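Local coordinates for protein TcpB (Brucella melitensis, PDB 4LQC) that belongs to the TIR domain family, many of whose members act in signalling through contacts between TIR domains, and is a bacterial member of it, at residues D47-K52 / R79-L84; I95-H100 / P112-K117. The protein carries 2 engineered substitutions. All coordinates share one frame; numbering follows the deposited sequence.

Contact 1: residues D47-K52 / R79-L84; sequences DSLRRK and RELDGL
Glu-80 reaches from helix 78-83 to the first turn of helix 49-57 and binds its backbone there. Glu-80 OE2 is the closely fitted point and accepts from Arg-50 N at 2.9 Å, with an N-H...O angle of 146°. The donor lies above the carboxylate plane. With CG anti to the carbonyl carbon (chi1 -68°) and the chain extended beyond it, the carboxylate is carried across to the helix start. Glu-80 OE2 also packs against Leu-49 CB at 3.4 Å. Water 1 donates to OE2 and accepts from Leu-49 N. Ser-48 is the N-cap, and its OG accepts a weak bond from Arg-51 N.

The buried side is apolar. Leu-49 CD2 meets Leu-81 CD2 at 4.1 Å, the two side chains crossing at about a right angle, and Leu-84 CD1 at 4.2 Å. Phe-71 and Trp-76 also touch Leu-49 and Leu-81. The other side is looser. Water 2 lies between Ser-48 OG and Glu-80 OE1, its approach to OE1 short and doubtful in detail. The exposed Arg-50 keeps its NE 4.0 Å from Glu-80 OE1, beyond a salt bridge. The guanidinium and carboxylate planes stand 81° apart. The carboxylate thus binds one backbone amide directly and a second through water, and its negative charge probably also interacts favourably with the N-terminal end of the helix dipole.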
# COMPACT_ATOMS: atom_id res chain seq x y z
N ASP B 47 -0.42 22.99 -9.38
CA ASP B 47 0.87 23.38 -8.81
C ASP B 47 2.04 22.87 -9.65
O ASP B 47 1.86 22.07 -10.58
CB ASP B 47 1.02 22.85 -7.38
CG ASP B 47 0.11 23.54 -6.41
OD1 ASP B 47 -0.20 24.72 -6.65
OD2 ASP B 47 -0.30 22.91 -5.40
N SER B 48 3.24 23.34 -9.31
CA SER B 48 4.44 22.78 -9.90
C SER B 48 5.17 21.93 -8.87
O SER B 48 5.67 22.45 -7.86
CB SER B 48 5.34 23.88 -10.44
OG SER B 48 6.55 23.34 -10.97
N LEU B 49 5.22 20.63 -9.11
CA LEU B 49 5.90 19.70 -8.21
C LEU B 49 7.38 20.07 -8.06
O LEU B 49 7.91 20.12 -6.95
CB LEU B 49 5.78 18.26 -8.74
CG LEU B 49 6.45 17.16 -7.91
CD1 LEU B 49 5.89 17.11 -6.46
CD2 LEU B 49 6.27 15.83 -8.60
N ARG B 50 8.02 20.34 -9.19
CA ARG B 50 9.45 20.63 -9.24
C ARG B 50 9.76 21.87 -8.43
O ARG B 50 10.71 21.88 -7.64
CB ARG B 50 9.88 20.85 -10.69
CG ARG B 50 11.34 21.22 -10.91
CD ARG B 50 11.64 21.39 -12.41
NE ARG B 50 10.65 22.25 -13.05
CZ ARG B 50 10.72 23.59 -13.09
NH1 ARG B 50 11.74 24.22 -12.52
NH2 ARG B 50 9.77 24.29 -13.69
N ARG B 51 8.94 22.90 -8.62
CA ARG B 51 9.13 24.17 -7.93
C ARG B 51 8.82 24.04 -6.45
O ARG B 51 9.50 24.63 -5.61
CB ARG B 51 8.28 25.26 -8.58
CG ARG B 51 8.84 25.72 -9.91
CD ARG B 51 8.04 26.87 -10.49
NE ARG B 51 8.00 28.01 -9.59
CZ ARG B 51 8.94 28.94 -9.51
NH1 ARG B 51 10.02 28.87 -10.29
NH2 ARG B 51 8.82 29.94 -8.65
N LYS B 52 7.78 23.28 -6.13
CA LYS B 52 7.44 23.03 -4.73
C LYS B 52 8.55 22.25 -4.02
O LYS B 52 8.90 22.56 -2.87
CB LYS B 52 6.11 22.28 -4.64
CG LYS B 52 4.88 23.16 -4.71
CD LYS B 52 4.48 23.65 -3.30
CE LYS B 52 3.11 24.31 -3.32
NZ LYS B 52 2.41 24.18 -2.00
N ARG B 79 8.41 13.61 -16.09
CA ARG B 79 9.82 13.91 -15.83
C ARG B 79 10.04 14.48 -14.45
O ARG B 79 11.15 14.39 -13.90
CB ARG B 79 10.37 14.90 -16.87
CG ARG B 79 9.56 16.18 -17.08
CD ARG B 79 10.22 17.07 -18.16
NE ARG B 79 9.52 18.34 -18.33
CZ ARG B 79 9.68 19.16 -19.37
NH1 ARG B 79 10.50 18.84 -20.37
NH2 ARG B 79 9.00 20.30 -19.41
N GLU B 80 9.01 15.12 -13.91
CA GLU B 80 9.06 15.66 -12.57
C GLU B 80 8.90 14.54 -11.54
O GLU B 80 9.42 14.64 -10.43
CB GLU B 80 8.01 16.76 -12.40
CG GLU B 80 8.33 18.03 -13.24
CD GLU B 80 7.49 19.24 -12.86
OE1 GLU B 80 7.29 20.10 -13.74
OE2 GLU B 80 7.03 19.34 -11.70
N LEU B 81 8.21 13.47 -11.92
CA LEU B 81 8.14 12.27 -11.06
C LEU B 81 9.48 11.55 -11.08
O LEU B 81 10.05 11.22 -10.04
CB LEU B 81 7.05 11.30 -11.53
CG LEU B 81 5.59 11.68 -11.30
CD1 LEU B 81 4.70 10.53 -11.73
CD2 LEU B 81 5.33 12.04 -9.83
N ASP B 82 9.97 11.31 -12.30
CA ASP B 82 11.28 10.70 -12.48
C ASP B 82 12.36 11.53 -11.81
O ASP B 82 13.37 10.98 -11.36
CB ASP B 82 11.59 10.56 -13.97
CG ASP B 82 10.64 9.62 -14.67
OD1 ASP B 82 9.89 8.89 -13.98
OD2 ASP B 82 10.65 9.60 -15.93
N GLY B 83 12.15 12.85 -11.74
CA GLY B 83 13.10 13.78 -11.14
C GLY B 83 13.26 13.63 -9.63
O GLY B 83 14.32 13.91 -9.08
N LEU B 84 12.20 13.17 -8.97
CA LEU B 84 12.23 12.91 -7.54
C LEU B 84 13.32 11.90 -7.18
O LEU B 84 13.78 11.84 -6.03
CB LEU B 84 10.86 12.39 -7.08
CG LEU B 84 9.70 13.37 -7.24
CD1 LEU B 84 8.42 12.78 -6.68
CD2 LEU B 84 10.01 14.70 -6.56
O HOH W 1 4.32 19.85 -11.67
O HOH W 2 6.58 22.51 -13.74

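Contact 2: residues I95-H100 / P112-K117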
# COMPACT_ATOMS: atom_id res chain seq x y z
N ILE B 95 15.54 13.69 -1.33
CA ILE B 95 14.12 13.36 -1.46
C ILE B 95 13.84 11.94 -0.97
O ILE B 95 14.43 10.98 -1.46
CB ILE B 95 13.61 13.54 -2.92
CG1 ILE B 95 13.85 14.98 -3.41
CG2 ILE B 95 12.12 13.24 -3.02
CD1 ILE B 95 12.88 15.97 -2.81
N LEU B 96 12.95 11.81 0.01
CA LEU B 96 12.60 10.52 0.60
C LEU B 96 11.13 10.26 0.38
O LEU B 96 10.29 10.76 1.11
CB LEU B 96 12.85 10.53 2.11
CG LEU B 96 14.15 11.21 2.53
CD1 LEU B 96 14.17 11.44 4.03
CD2 LEU B 96 15.33 10.38 2.08
N PRO B 97 10.81 9.47 -0.65
CA PRO B 97 9.43 9.06 -0.92
C PRO B 97 8.93 8.16 0.19
O PRO B 97 9.71 7.39 0.75
CB PRO B 97 9.56 8.21 -2.18
CG PRO B 97 10.86 8.65 -2.80
CD PRO B 97 11.74 8.92 -1.64
N ILE B 98 7.64 8.25 0.49
CA ILE B 98 7.00 7.24 1.31
C ILE B 98 5.80 6.72 0.55
O ILE B 98 4.92 7.50 0.17
CB ILE B 98 6.51 7.81 2.64
CG1 ILE B 98 7.71 8.28 3.46
CG2 ILE B 98 5.75 6.73 3.41
CD1 ILE B 98 7.30 9.08 4.67
N TRP B 99 5.78 5.40 0.33
CA TRP B 99 4.67 4.76 -0.37
C TRP B 99 3.53 4.61 0.61
O TRP B 99 3.71 4.06 1.70
CB TRP B 99 5.08 3.38 -0.87
CG TRP B 99 6.09 3.37 -2.00
CD1 TRP B 99 7.13 4.24 -2.20
CD2 TRP B 99 6.13 2.44 -3.09
NE1 TRP B 99 7.81 3.90 -3.35
CE2 TRP B 99 7.21 2.80 -3.91
CE3 TRP B 99 5.35 1.34 -3.46
CZ2 TRP B 99 7.55 2.09 -5.07
CZ3 TRP B 99 5.68 0.63 -4.61
CH2 TRP B 99 6.77 1.01 -5.41
N HIS B 100 2.35 5.09 0.24
CA HIS B 100 1.19 4.99 1.14
C HIS B 100 -0.07 4.52 0.42
O HIS B 100 -0.65 5.24 -0.39
CB HIS B 100 0.97 6.32 1.88
CG HIS B 100 -0.08 6.27 2.94
ND1 HIS B 100 -0.04 5.37 3.99
CD2 HIS B 100 -1.18 7.02 3.13
CE1 HIS B 100 -1.09 5.56 4.77
NE2 HIS B 100 -1.80 6.56 4.27
N PRO B 112 8.25 4.29 -13.63
CA PRO B 112 9.07 3.09 -13.41
C PRO B 112 10.29 3.36 -12.53
O PRO B 112 10.62 2.52 -11.70
CB PRO B 112 9.49 2.70 -14.83
CG PRO B 112 8.32 3.09 -15.65
CD PRO B 112 7.83 4.39 -15.04
N SER B 113 10.94 4.51 -12.69
CA SER B 113 12.11 4.83 -11.86
C SER B 113 11.73 5.00 -10.38
O SER B 113 12.45 4.55 -9.49
CB SER B 113 12.82 6.07 -12.39
OG SER B 113 11.87 7.01 -12.85
N LEU B 114 10.60 5.64 -10.13
CA LEU B 114 10.10 5.78 -8.77
C LEU B 114 9.70 4.41 -8.19
O LEU B 114 9.86 4.16 -7.00
CB LEU B 114 8.90 6.72 -8.79
CG LEU B 114 8.61 7.58 -7.57
CD1 LEU B 114 9.89 8.15 -6.99
CD2 LEU B 114 7.69 8.68 -8.01
N ALA B 115 9.19 3.53 -9.04
CA ALA B 115 8.68 2.23 -8.60
C ALA B 115 9.80 1.27 -8.21
O ALA B 115 9.58 0.29 -7.47
CB ALA B 115 7.79 1.61 -9.67
N ASP B 116 11.00 1.55 -8.71
CA ASP B 116 12.15 0.72 -8.42
C ASP B 116 13.07 1.34 -7.37
O ASP B 116 13.90 0.64 -6.78
CB ASP B 116 12.92 0.42 -9.70
CG ASP B 116 12.13 -0.45 -10.66
OD1 ASP B 116 11.29 -1.24 -10.16
OD2 ASP B 116 12.34 -0.34 -11.89
N LYS B 117 12.90 2.64 -7.14
CA LYS B 117 13.62 3.33 -6.09
C LYS B 117 13.11 2.92 -4.71
O LYS B 117 11.94 3.13 -4.36
CB LYS B 117 13.49 4.84 -6.26
CG LYS B 117 14.31 5.64 -5.26
CD LYS B 117 13.86 7.09 -5.24
CE LYS B 117 14.55 7.86 -4.13
NZ LYS B 117 14.27 9.34 -4.25
O HOH W 3 10.36 4.98 -4.52
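In the parallel sheet of this TIR domain, strand 95-100 is followed by a connection that includes the short helix 112-116 and leads to the edge strand 120-121. The helix crosses the strand at -83°, with the two axes 10.8 Å apart. Lys-117, just after the helix, reaches back to the start of the strand. Its CG is anti to the backbone N (chi1 -175°), and the chain stays extended and carries NZ to Ile-95 O. Lys-117 NZ donates to Ile-95 O at 3.2 Å. The ammonium lies above the carbonyl plane, 42° out of it. NZ also makes a weak hydrogen bond to Leu-84 O.

On its way the lysine passes Pro-97 at about a right angle. Lys-117 CE lies 3.9 Å from Pro-97 CD. The proline CG also meets Leu-114 CD1 at 4.3 Å, and Leu-67 of the neighbouring strand touches both Pro-97 and Leu-114.

Trp-99 turns its ring edge to the helix backbone. Trp-99 CH2 is 3.6 Å from Ala-115 O, and its CZ2 is 3.7 Å from Leu-114 O. Water 3 lies in the indole plane and accepts from Trp-99 NE1 at 3.0 Å, which satisfies the buried indole N-H. It also donates to Leu-114 O. Val-107 of helix 104-108 packs on both Trp-99 and Ala-115. The arrangement is that of a short connecting helix set across strand 95-100, on the way to strand 120-121, within the parallel alpha/beta fold of a TIR domain.

In the fold
Contact 2 is the more buried of the two. Its centre lies about 9 Å from the centre of the chain, against about 12 Å for the centre of contact 1, which is only partly buried. Contact 1 joins two helices, whereas contact 2 joins an interior strand to a short helix. Their chemistry follows this: a carboxylate and two waters meet a helix start near the surface, while inside a lysine and a water bound to an indole N-H meet backbone carbonyls. They share no segment, but helix 78-83 and strand 95-100 are successive elements. The contacts also touch directly, with Leu-84 O packing 3.6 Å from Ile-95 CB.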